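FMN reductase (NADPH) (Bacillus subtilis, PDB 3N2S) uses NADPH to reduce flavin mononucleotide, and also reduces nitroaromatic compounds, quinones and azo dyes, working as a flavin-containing homodimer. Local coordinates at residues A[20-23]-A[24-28]; A[60-63]-A[64-68]; A[141-144]-A[145-149]; A[232-235]-A[236-239]. All blocks are in the same frame, centred on the assembly; numbering follows the deposited sequence.

Interaction 1 of 4, residues A[20-23]-A[24-28]; sequences QLLT and AEEID
Thr23 and Glu26 form a capping box that opens helix 24-35, their side chains slanting across each other: each takes a backbone N-H of the other residue. Thr23 is the N-cap. Its hydroxyl sits between its own backbone N and carbonyl carbon (chi1 68°), turned toward the first turn, where OG1 accepts from Glu26 N at 3.1 Å. The return bond comes from Glu26, whose CG lies anti to its carbonyl carbon and whose extended chain runs back past the threonine. Its CG passes 3.3 Å from Thr23 OG1, and the carboxylate then receives Thr23 N on OE1 at 3.0 Å. That bond is nearly straight at the hydrogen (166°) but reaches OE1 on the anti side, with the donor 27° out of the carboxylate plane. A water also donates to OE1 and to Leu21 O, tying the carboxylate to the incoming loop; two donors thus grip one oxygen, which would help keep the carboxylate from rotating.

The Leu22 side chain crosses that of Glu26 at about a right angle, CB and CD2 each 3.9 Å from Glu26 OE1. The same CB also meets Ile27, the hydrophobic staple beside the box, and both residues pack on His75 of strand 75-82. Ile27 touches Tyr182 of the second subunit, while Asp28 makes a salt bridge to Lys178 of that subunit, so the capped turn borders the dimer interface. The first helical bond, Ile27 N to Thr23 O, measures 3.0 Å, and Leu22 CB rests 3.8 Å from Ile27 CG1.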
loop_
_atom_site.group_PDB
_atom_site.type_symbol
_atom_site.label_atom_id
_atom_site.label_comp_id
_atom_site.label_asym_id
_atom_site.label_seq_id
_atom_site.Cartn_x
_atom_site.Cartn_y
_atom_site.Cartn_z
ATOM N N GLN A 20 -10.851 11.590 23.504
ATOM C CA GLN A 20 -12.130 11.016 23.051
ATOM C C GLN A 20 -11.904 9.754 22.216
ATOM O O GLN A 20 -11.327 9.833 21.127
ATOM C CB GLN A 20 -12.958 12.037 22.267
ATOM C CG GLN A 20 -14.395 11.569 21.997
ATOM C CD GLN A 20 -15.204 12.541 21.164
ATOM O OE1 GLN A 20 -14.794 13.675 20.900
ATOM N NE2 GLN A 20 -16.369 12.104 20.714
ATOM N N LEU A 21 -12.369 8.607 22.722
ATOM C CA LEU A 21 -12.198 7.336 22.022
ATOM C C LEU A 21 -13.133 7.233 20.819
ATOM O O LEU A 21 -14.192 7.868 20.790
ATOM C CB LEU A 21 -12.379 6.123 22.964
ATOM C CG LEU A 21 -11.510 6.052 24.244
ATOM C CD1 LEU A 21 -12.005 4.977 25.174
ATOM C CD2 LEU A 21 -10.030 5.827 23.924
ATOM N N LEU A 22 -12.732 6.439 19.816
ATOM C CA LEU A 22 -13.584 6.164 18.665
ATOM C C LEU A 22 -14.721 5.290 19.166
ATOM O O LEU A 22 -14.510 4.457 20.048
ATOM C CB LEU A 22 -12.820 5.401 17.576
ATOM C CG LEU A 22 -11.613 6.112 16.927
ATOM C CD1 LEU A 22 -11.221 5.404 15.636
ATOM C CD2 LEU A 22 -11.903 7.603 16.630
ATOM N N THR A 23 -15.915 5.476 18.603
ATOM C CA THR A 23 -17.066 4.650 18.961
ATOM C C THR A 23 -16.951 3.301 18.236
ATOM O O THR A 23 -16.177 3.181 17.276
ATOM C CB THR A 23 -18.376 5.375 18.607
ATOM O OG1 THR A 23 -18.493 5.463 17.186
ATOM C CG2 THR A 23 -18.466 6.769 19.239
ATOM N N ALA A 24 -17.741 2.300 18.658
ATOM C CA ALA A 24 -17.749 0.990 18.003
ATOM C C ALA A 24 -18.239 1.122 16.556
ATOM O O ALA A 24 -17.736 0.416 15.683
ATOM C CB ALA A 24 -18.617 0.015 18.779
ATOM N N GLU A 25 -19.170 2.066 16.300
ATOM C CA GLU A 25 -19.709 2.362 14.962
ATOM C C GLU A 25 -18.609 2.956 14.046
ATOM O O GLU A 25 -18.520 2.575 12.876
ATOM C CB GLU A 25 -20.894 3.338 15.060
ATOM C CG GLU A 25 -21.548 3.662 13.725
ATOM C CD GLU A 25 -22.433 4.894 13.743
ATOM O OE1 GLU A 25 -21.897 6.007 13.955
ATOM O OE2 GLU A 25 -23.660 4.750 13.537
ATOM N N GLU A 26 -17.809 3.913 14.571
ATOM C CA GLU A 26 -16.699 4.530 13.819
ATOM C C GLU A 26 -15.654 3.468 13.460
ATOM O O GLU A 26 -15.211 3.434 12.313
ATOM C CB GLU A 26 -16.043 5.659 14.629
ATOM C CG GLU A 26 -16.873 6.936 14.659
ATOM C CD GLU A 26 -16.417 8.029 15.610
ATOM O OE1 GLU A 26 -15.785 7.714 16.644
ATOM O OE2 GLU A 26 -16.729 9.209 15.332
ATOM N N ILE A 27 -15.274 2.594 14.439
ATOM C CA ILE A 27 -14.296 1.502 14.241
ATOM C C ILE A 27 -14.832 0.545 13.172
ATOM O O ILE A 27 -14.093 0.148 12.263
ATOM C CB ILE A 27 -13.965 0.772 15.584
ATOM C CG1 ILE A 27 -13.175 1.712 16.545
ATOM C CG2 ILE A 27 -13.206 -0.563 15.339
ATOM C CD1 ILE A 27 -13.130 1.267 18.008
ATOM N N ASP A 28 -16.129 0.182 13.290
ATOM C CA ASP A 28 -16.764 -0.691 12.311
ATOM C C ASP A 28 -16.670 -0.123 10.884
ATOM O O ASP A 28 -16.268 -0.845 9.971
ATOM C CB ASP A 28 -18.223 -0.978 12.694
ATOM C CG ASP A 28 -18.856 -1.976 11.767
ATOM O OD1 ASP A 28 -18.510 -3.163 11.864
ATOM O OD2 ASP A 28 -19.647 -1.552 10.899
HETATM O O HOH W 1 -15.374 9.310 18.765
#

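Interaction 2 of 4, residues A[60-63]-A[64-68]; sequences LSVL and AGNQP. With FMN (flavin mononucleotide), chain E.
Ser61 O is gripped by two backbone N-H groups at once, Asn66 N at 2.9 Å and Gln67 N at 3.3 Å, both weak bonds. The Ser61 hydroxyl reinforces them: with OG anti to its backbone N (chi1 169°) it reaches the outgoing chain and donates to Gln67 O at 2.8 Å, approaching from above the carbonyl plane. Ala64 N still makes its helical bond to Leu60 O, and Gly65 N turns back to Val62 O at 3.0 Å. With Asn66 N on Ser61 O, Gly65 N on Val62 O and Gly65 at positive phi, helix 54-63 ends in a Schellman motif. Beyond it the Asn66 side chain runs alongside Val62, pointing the same way, with OD1 3.7 Å from Val62 CG2.

The turn delivers Gln67 to the flavin. Its NE2 donates to Ala64 O at 2.8 Å, almost straight (176°), with Ala64 O in the plane of the Gln67 amide, though NE2 stands above the Ala64 carbonyl plane. The same NE2 donates to FMN O4 at 3.0 Å, while OE1 accepts from FMN N3 at 2.7 Å. The amide therefore pairs with the pyrimidine edge of the isoalloxazine, and Ile135 of strand 131-135 packs against the Gln67 chain.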
loop_
_atom_site.group_PDB
_atom_site.type_symbol
_atom_site.label_atom_id
_atom_site.label_comp_id
_atom_site.label_asym_id
_atom_site.label_seq_id
_atom_site.Cartn_x
_atom_site.Cartn_y
_atom_site.Cartn_z
ATOM N N LEU A 60 3.815 -0.461 22.693
ATOM C CA LEU A 60 3.992 -0.157 21.269
ATOM C C LEU A 60 4.544 1.245 21.071
ATOM O O LEU A 60 5.415 1.436 20.225
ATOM C CB LEU A 60 2.664 -0.345 20.499
ATOM C CG LEU A 60 2.116 -1.797 20.446
ATOM C CD1 LEU A 60 0.713 -1.831 19.903
ATOM C CD2 LEU A 60 3.066 -2.756 19.684
ATOM N N SER A 61 4.082 2.218 21.874
ATOM C CA SER A 61 4.593 3.588 21.807
ATOM C C SER A 61 6.113 3.576 22.070
ATOM O O SER A 61 6.868 4.194 21.323
ATOM C CB SER A 61 3.894 4.466 22.851
ATOM O OG SER A 61 4.565 5.710 22.945
ATOM N N VAL A 62 6.547 2.857 23.131
ATOM C CA VAL A 62 7.967 2.749 23.511
ATOM C C VAL A 62 8.761 2.090 22.394
ATOM O O VAL A 62 9.780 2.648 21.949
ATOM C CB VAL A 62 8.170 2.022 24.869
ATOM C CG1 VAL A 62 9.654 1.778 25.149
ATOM C CG2 VAL A 62 7.544 2.828 25.993
ATOM N N LEU A 63 8.283 0.922 21.914
ATOM C CA LEU A 63 8.939 0.183 20.827
ATOM C C LEU A 63 9.038 1.036 19.572
ATOM O O LEU A 63 10.041 0.956 18.873
ATOM C CB LEU A 63 8.226 -1.166 20.546
ATOM C CG LEU A 63 8.204 -2.174 21.714
ATOM C CD1 LEU A 63 7.206 -3.318 21.457
ATOM C CD2 LEU A 63 9.603 -2.684 22.038
ATOM N N ALA A 64 8.038 1.905 19.321
ATOM C CA ALA A 64 8.002 2.795 18.148
ATOM C C ALA A 64 8.976 4.001 18.244
ATOM O O ALA A 64 9.112 4.790 17.299
ATOM C CB ALA A 64 6.571 3.268 17.896
ATOM N N GLY A 65 9.657 4.116 19.377
ATOM C CA GLY A 65 10.615 5.177 19.649
ATOM C C GLY A 65 10.035 6.313 20.478
ATOM O O GLY A 65 10.424 7.467 20.289
ATOM N N ASN A 66 9.111 6.001 21.404
ATOM C CA ASN A 66 8.419 6.963 22.279
ATOM C C ASN A 66 7.590 7.973 21.499
ATOM O O ASN A 66 7.930 9.157 21.390
ATOM C CB ASN A 66 9.372 7.633 23.295
ATOM C CG ASN A 66 10.004 6.630 24.212
ATOM O OD1 ASN A 66 9.332 5.942 24.963
ATOM N ND2 ASN A 66 11.293 6.486 24.117
ATOM N N GLN A 67 6.509 7.475 20.904
ATOM C CA GLN A 67 5.625 8.299 20.110
ATOM C C GLN A 67 4.323 8.384 20.903
ATOM O O GLN A 67 3.584 7.411 20.949
ATOM C CB GLN A 67 5.453 7.698 18.705
ATOM C CG GLN A 67 6.795 7.554 17.976
ATOM C CD GLN A 67 6.632 7.396 16.493
ATOM O OE1 GLN A 67 5.883 8.137 15.871
ATOM N NE2 GLN A 67 7.354 6.454 15.893
ATOM N N PRO A 68 4.077 9.511 21.619
ATOM C CA PRO A 68 2.908 9.590 22.526
ATOM C C PRO A 68 1.526 9.478 21.898
ATOM O O PRO A 68 0.569 9.072 22.564
ATOM C CB PRO A 68 3.099 10.939 23.243
ATOM C CG PRO A 68 3.978 11.732 22.326
ATOM C CD PRO A 68 4.907 10.725 21.715
HETATM N N1 FMN E . 5.059 9.662 11.414
HETATM C C2 FMN E . 5.439 9.561 12.716
HETATM O O2 FMN E . 5.353 10.539 13.481
HETATM N N3 FMN E . 5.923 8.390 13.208
HETATM C C4 FMN E . 6.058 7.204 12.528
HETATM O O4 FMN E . 6.496 6.165 13.039
HETATM C C4A FMN E . 5.634 7.249 11.110
HETATM N N5 FMN E . 5.660 6.160 10.382
HETATM C C5A FMN E . 5.096 6.232 9.090
HETATM C C6 FMN E . 5.017 5.025 8.346
HETATM C C7 FMN E . 4.379 4.994 7.115
HETATM C C7M FMN E . 4.218 3.662 6.397
HETATM C C8 FMN E . 3.894 6.226 6.523
HETATM C C8M FMN E . 3.266 6.251 5.174
HETATM C C9 FMN E . 3.989 7.453 7.244
HETATM C C9A FMN E . 4.601 7.490 8.518
HETATM N N10 FMN E . 4.643 8.651 9.335
HETATM C C10 FMN E . 5.094 8.604 10.617
HETATM C "C1'" FMN E . 4.118 9.928 8.802
HETATM C "C2'" FMN E . 5.130 10.525 7.813
HETATM O "O2'" FMN E . 6.142 11.060 8.558
HETATM C "C3'" FMN E . 4.411 11.645 7.067
HETATM O "O3'" FMN E . 3.334 11.022 6.305
HETATM C "C4'" FMN E . 5.395 12.487 6.139
HETATM O "O4'" FMN E . 6.179 13.329 7.008
HETATM C "C5'" FMN E . 4.562 13.447 5.246
HETATM O "O5'" FMN E . 3.802 14.309 6.143
HETATM P P FMN E . 2.201 14.479 6.007
HETATM O O1P FMN E . 1.871 15.047 4.650
HETATM O O2P FMN E . 1.949 15.350 7.218
HETATM O O3P FMN E . 1.657 13.069 6.293
#

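Interaction 3 of 4, residues A[141-144]-A[145-149]; sequences ELDK and VTEVL
Leu142 O receives Thr146 N at 2.8 Å, one of the regular backbone bonds of helix 142-149, which Glu141 precedes as N-cap; Val145 N to Glu141 O and Val148 N to Lys144 O are of the same kind.

A side-chain hydrogen bond joins them. The Thr146 hydroxyl, placed between its own backbone N and carbonyl carbon (chi1 62°), folds back onto the helix and donates to Asp143 O at 2.8 Å from above the carbonyl plane. Glu147 N reaches the same oxygen only weakly, at 3.3 Å. Tyr240 OH is a further partner of the threonine hydroxyl.

Among the charged groups, Asp143 and Glu147 bring like charges together, OD1 to OE1 4.0 Å, their carboxylate planes nearly perpendicular. Lys144 NZ, 4.9 Å from Glu147 OE1, is not in contact but may ease the repulsion.

Apolar contact is lighter within the segment, Leu142 CD2 standing 4.2 Å from Val145 CB. Both residues turn to the protein interior and lie on Pro157 of strand 155-164, with Leu63 against Val145. The pattern is that of an amphipathic helix wedged between strand 155-164 and helices 54-63 and 237-243 in the alpha-beta-alpha sandwich of the nitroreductases.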
loop_
_atom_site.group_PDB
_atom_site.type_symbol
_atom_site.label_atom_id
_atom_site.label_comp_id
_atom_site.label_asym_id
_atom_site.label_seq_id
_atom_site.Cartn_x
_atom_site.Cartn_y
_atom_site.Cartn_z
ATOM N N GLU A 141 11.439 -2.790 16.484
ATOM C CA GLU A 141 11.526 -3.982 17.328
ATOM C C GLU A 141 10.390 -4.951 17.028
ATOM O O GLU A 141 9.594 -5.241 17.909
ATOM C CB GLU A 141 11.489 -3.562 18.813
ATOM C CG GLU A 141 12.563 -2.564 19.216
ATOM C CD GLU A 141 13.189 -2.763 20.581
ATOM O OE1 GLU A 141 13.357 -1.755 21.304
ATOM O OE2 GLU A 141 13.533 -3.919 20.917
ATOM N N LEU A 142 10.289 -5.438 15.779
ATOM C CA LEU A 142 9.192 -6.335 15.411
ATOM C C LEU A 142 9.067 -7.606 16.258
ATOM O O LEU A 142 7.947 -8.041 16.472
ATOM C CB LEU A 142 9.185 -6.672 13.922
ATOM C CG LEU A 142 8.555 -5.682 12.951
ATOM C CD1 LEU A 142 8.466 -6.310 11.577
ATOM C CD2 LEU A 142 7.134 -5.193 13.428
ATOM N N ASP A 143 10.190 -8.172 16.778
ATOM C CA ASP A 143 10.156 -9.375 17.623
ATOM C C ASP A 143 9.367 -9.074 18.889
ATOM O O ASP A 143 8.525 -9.867 19.281
ATOM C CB ASP A 143 11.572 -9.883 17.954
ATOM C CG ASP A 143 11.632 -11.374 18.308
ATOM O OD1 ASP A 143 11.017 -11.773 19.325
ATOM O OD2 ASP A 143 12.331 -12.131 17.594
ATOM N N LYS A 144 9.562 -7.883 19.477
ATOM C CA LYS A 144 8.819 -7.485 20.670
ATOM C C LYS A 144 7.379 -7.111 20.335
ATOM O O LYS A 144 6.487 -7.408 21.122
ATOM C CB LYS A 144 9.552 -6.377 21.443
ATOM C CG LYS A 144 10.871 -6.881 22.029
ATOM C CD LYS A 144 11.576 -5.857 22.905
ATOM C CE LYS A 144 12.973 -6.293 23.305
ATOM N NZ LYS A 144 12.984 -7.588 24.039
ATOM N N VAL A 145 7.137 -6.490 19.167
ATOM C CA VAL A 145 5.787 -6.132 18.695
ATOM C C VAL A 145 4.944 -7.416 18.492
ATOM O O VAL A 145 3.805 -7.480 18.974
ATOM C CB VAL A 145 5.837 -5.226 17.431
ATOM C CG1 VAL A 145 4.458 -5.060 16.809
ATOM C CG2 VAL A 145 6.439 -3.854 17.768
ATOM N N THR A 146 5.556 -8.479 17.885
ATOM C CA THR A 146 4.847 -9.745 17.686
ATOM C C THR A 146 4.497 -10.395 19.029
ATOM O O THR A 146 3.461 -11.056 19.122
ATOM C CB THR A 146 5.609 -10.704 16.747
ATOM O OG1 THR A 146 6.872 -11.043 17.315
ATOM C CG2 THR A 146 5.797 -10.132 15.340
ATOM N N GLU A 147 5.331 -10.177 20.081
ATOM C CA GLU A 147 5.042 -10.693 21.420
ATOM C C GLU A 147 3.881 -9.911 22.048
ATOM O O GLU A 147 3.025 -10.520 22.683
ATOM C CB GLU A 147 6.270 -10.605 22.343
ATOM C CG GLU A 147 7.437 -11.480 21.952
ATOM C CD GLU A 147 8.463 -11.528 23.063
ATOM O OE1 GLU A 147 9.543 -10.919 22.905
ATOM O OE2 GLU A 147 8.161 -12.125 24.122
ATOM N N VAL A 148 3.845 -8.559 21.873
ATOM C CA VAL A 148 2.758 -7.721 22.411
ATOM C C VAL A 148 1.414 -8.151 21.776
ATOM O O VAL A 148 0.410 -8.328 22.478
ATOM C CB VAL A 148 3.038 -6.196 22.193
ATOM C CG1 VAL A 148 1.807 -5.339 22.489
ATOM C CG2 VAL A 148 4.224 -5.716 23.015
ATOM N N LEU A 149 1.414 -8.322 20.453
ATOM C CA LEU A 149 0.208 -8.650 19.685
ATOM C C LEU A 149 -0.077 -10.147 19.577
ATOM O O LEU A 149 -1.132 -10.521 19.064
ATOM C CB LEU A 149 0.292 -8.016 18.285
ATOM C CG LEU A 149 0.539 -6.491 18.224
ATOM C CD1 LEU A 149 0.781 -6.048 16.794
ATOM C CD2 LEU A 149 -0.619 -5.714 18.824
#

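Interaction 4 of 4, residues A[232-235]-A[236-239]; sequences KPRT and YLND
Arg234 to Leu237 forms a type I beta turn, closed by Leu237 N donating to Arg234 O at 3.2 Å. One residue on, Asn238 N bonds to Thr235 O at 3.0 Å, so the chain winds from the turn directly into helix 237-243. In both bonds the donor sits above the carbonyl plane, 50° out of it at Arg234 O and 44° at Thr235 O.

A water bridges the turn, donating to Arg234 O at 2.7 Å and to Asn238 OD1 at 2.8 Å. That same OD1 accepts from Thr104 N of the second subunit. Among the carbon atoms, Arg234 CB meets Leu237 CD1 at 3.8 Å. The Tyr236 ring carries Leu237 CG over one face, 3.8 Å above the plane and offset toward the rim. Tyr236 CG lies between its own backbone N and carbonyl carbon (chi1 86°), which swings the ring back beside Arg234, Tyr236 CE2 being 4.2 Å from Arg234 CB.

The polar ends lead outward. Tyr236 OH bonds to Arg139 O and Leu142 N. From Arg234 an extended chain carries the guanidinium to Asn140 and to a salt bridge with Glu105 of the second subunit. With Arg234, Tyr236 and Leu237 touching through carbon atoms and polar tips bonding beyond the turn, the contact couples the start of this helix to residues 139-142 of its own chain and to the second subunit.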
loop_
_atom_site.group_PDB
_atom_site.type_symbol
_atom_site.label_atom_id
_atom_site.label_comp_id
_atom_site.label_asym_id
_atom_site.label_seq_id
_atom_site.Cartn_x
_atom_site.Cartn_y
_atom_site.Cartn_z
ATOM N N LYS A 232 19.188 4.326 12.266
ATOM C CA LYS A 232 18.292 3.185 12.598
ATOM C C LYS A 232 17.859 2.460 11.288
ATOM O O LYS A 232 16.674 2.486 10.932
ATOM C CB LYS A 232 17.076 3.672 13.392
ATOM N N PRO A 233 18.830 1.921 10.498
ATOM C CA PRO A 233 18.487 1.340 9.184
ATOM C C PRO A 233 17.613 0.089 9.181
ATOM O O PRO A 233 17.117 -0.297 8.118
ATOM C CB PRO A 233 19.854 1.068 8.553
ATOM C CG PRO A 233 20.759 0.896 9.697
ATOM C CD PRO A 233 20.286 1.840 10.742
ATOM N N ARG A 234 17.427 -0.538 10.365
ATOM C CA ARG A 234 16.615 -1.753 10.577
ATOM C C ARG A 234 17.093 -2.950 9.714
ATOM O O ARG A 234 16.284 -3.677 9.111
ATOM C CB ARG A 234 15.110 -1.471 10.372
ATOM C CG ARG A 234 14.538 -0.431 11.338
ATOM C CD ARG A 234 13.170 0.059 10.895
ATOM N NE ARG A 234 12.683 1.145 11.756
ATOM C CZ ARG A 234 11.740 2.019 11.411
ATOM N NH1 ARG A 234 11.153 1.941 10.225
ATOM N NH2 ARG A 234 11.381 2.978 12.247
ATOM N N THR A 235 18.426 -3.139 9.660
ATOM C CA THR A 235 19.073 -4.233 8.896
ATOM C C THR A 235 18.609 -5.635 9.346
ATOM O O THR A 235 18.514 -6.531 8.506
ATOM C CB THR A 235 20.611 -4.100 8.964
ATOM O OG1 THR A 235 21.044 -4.341 10.302
ATOM C CG2 THR A 235 21.093 -2.747 8.511
ATOM N N TYR A 236 18.280 -5.805 10.647
ATOM C CA TYR A 236 17.795 -7.058 11.248
ATOM C C TYR A 236 16.562 -7.620 10.511
ATOM O O TYR A 236 16.313 -8.825 10.572
ATOM C CB TYR A 236 17.509 -6.879 12.757
ATOM C CG TYR A 236 16.115 -6.356 13.072
ATOM C CD1 TYR A 236 15.080 -7.226 13.385
ATOM C CD2 TYR A 236 15.831 -4.990 13.027
ATOM C CE1 TYR A 236 13.791 -6.758 13.636
ATOM C CE2 TYR A 236 14.541 -4.508 13.281
ATOM C CZ TYR A 236 13.529 -5.399 13.594
ATOM O OH TYR A 236 12.268 -4.954 13.862
ATOM N N LEU A 237 15.769 -6.734 9.851
ATOM C CA LEU A 237 14.576 -7.142 9.100
ATOM C C LEU A 237 14.892 -8.079 7.935
ATOM O O LEU A 237 14.041 -8.877 7.569
ATOM C CB LEU A 237 13.738 -5.938 8.644
ATOM C CG LEU A 237 13.037 -5.145 9.782
ATOM C CD1 LEU A 237 12.430 -3.862 9.258
ATOM C CD2 LEU A 237 11.941 -5.992 10.440
ATOM N N ASN A 238 16.106 -8.005 7.361
ATOM C CA ASN A 238 16.543 -8.899 6.270
ATOM C C ASN A 238 16.315 -10.353 6.681
ATOM O O ASN A 238 15.694 -11.118 5.934
ATOM C CB ASN A 238 18.040 -8.675 5.951
ATOM C CG ASN A 238 18.380 -7.335 5.363
ATOM O OD1 ASN A 238 17.517 -6.480 5.113
ATOM N ND2 ASN A 238 19.666 -7.113 5.150
ATOM N N ASP A 239 16.749 -10.703 7.918
ATOM C CA ASP A 239 16.590 -12.040 8.467
ATOM C C ASP A 239 15.297 -12.204 9.219
ATOM O O ASP A 239 14.727 -13.288 9.149
ATOM C CB ASP A 239 17.771 -12.413 9.384
ATOM C CG ASP A 239 19.107 -12.424 8.651
ATOM O OD1 ASP A 239 19.157 -12.935 7.499
ATOM O OD2 ASP A 239 20.090 -11.917 9.212
HETATM O O HOH W 2 16.302 -4.410 6.507
#

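Interactions 1, 2 and 4 sit at helix ends, whereas interaction 3 runs the length of helix 142-149. Interactions 1 and 4 are surface contacts on opposite sides of the chain's centre, their own centres about 35 Å apart; interactions 1, 3 and 4 all reach the second subunit. Interactions 2 and 3 are partly buried and touch directly, Leu60 and Leu63 joining helices 54-63 and 142-149. Interaction 4 adjoins interaction 3 through the tyrosine hydroxyl and Leu142 packing on Leu237. Threonine hydroxyl and glutamate carboxylate cap a helix start in 1; backbone bonds and a serine hydroxyl end one in 2, beside the flavin; 3 joins regular helical bonds to a threonine hydroxyl and an apolar face; water bridges 1 and 4.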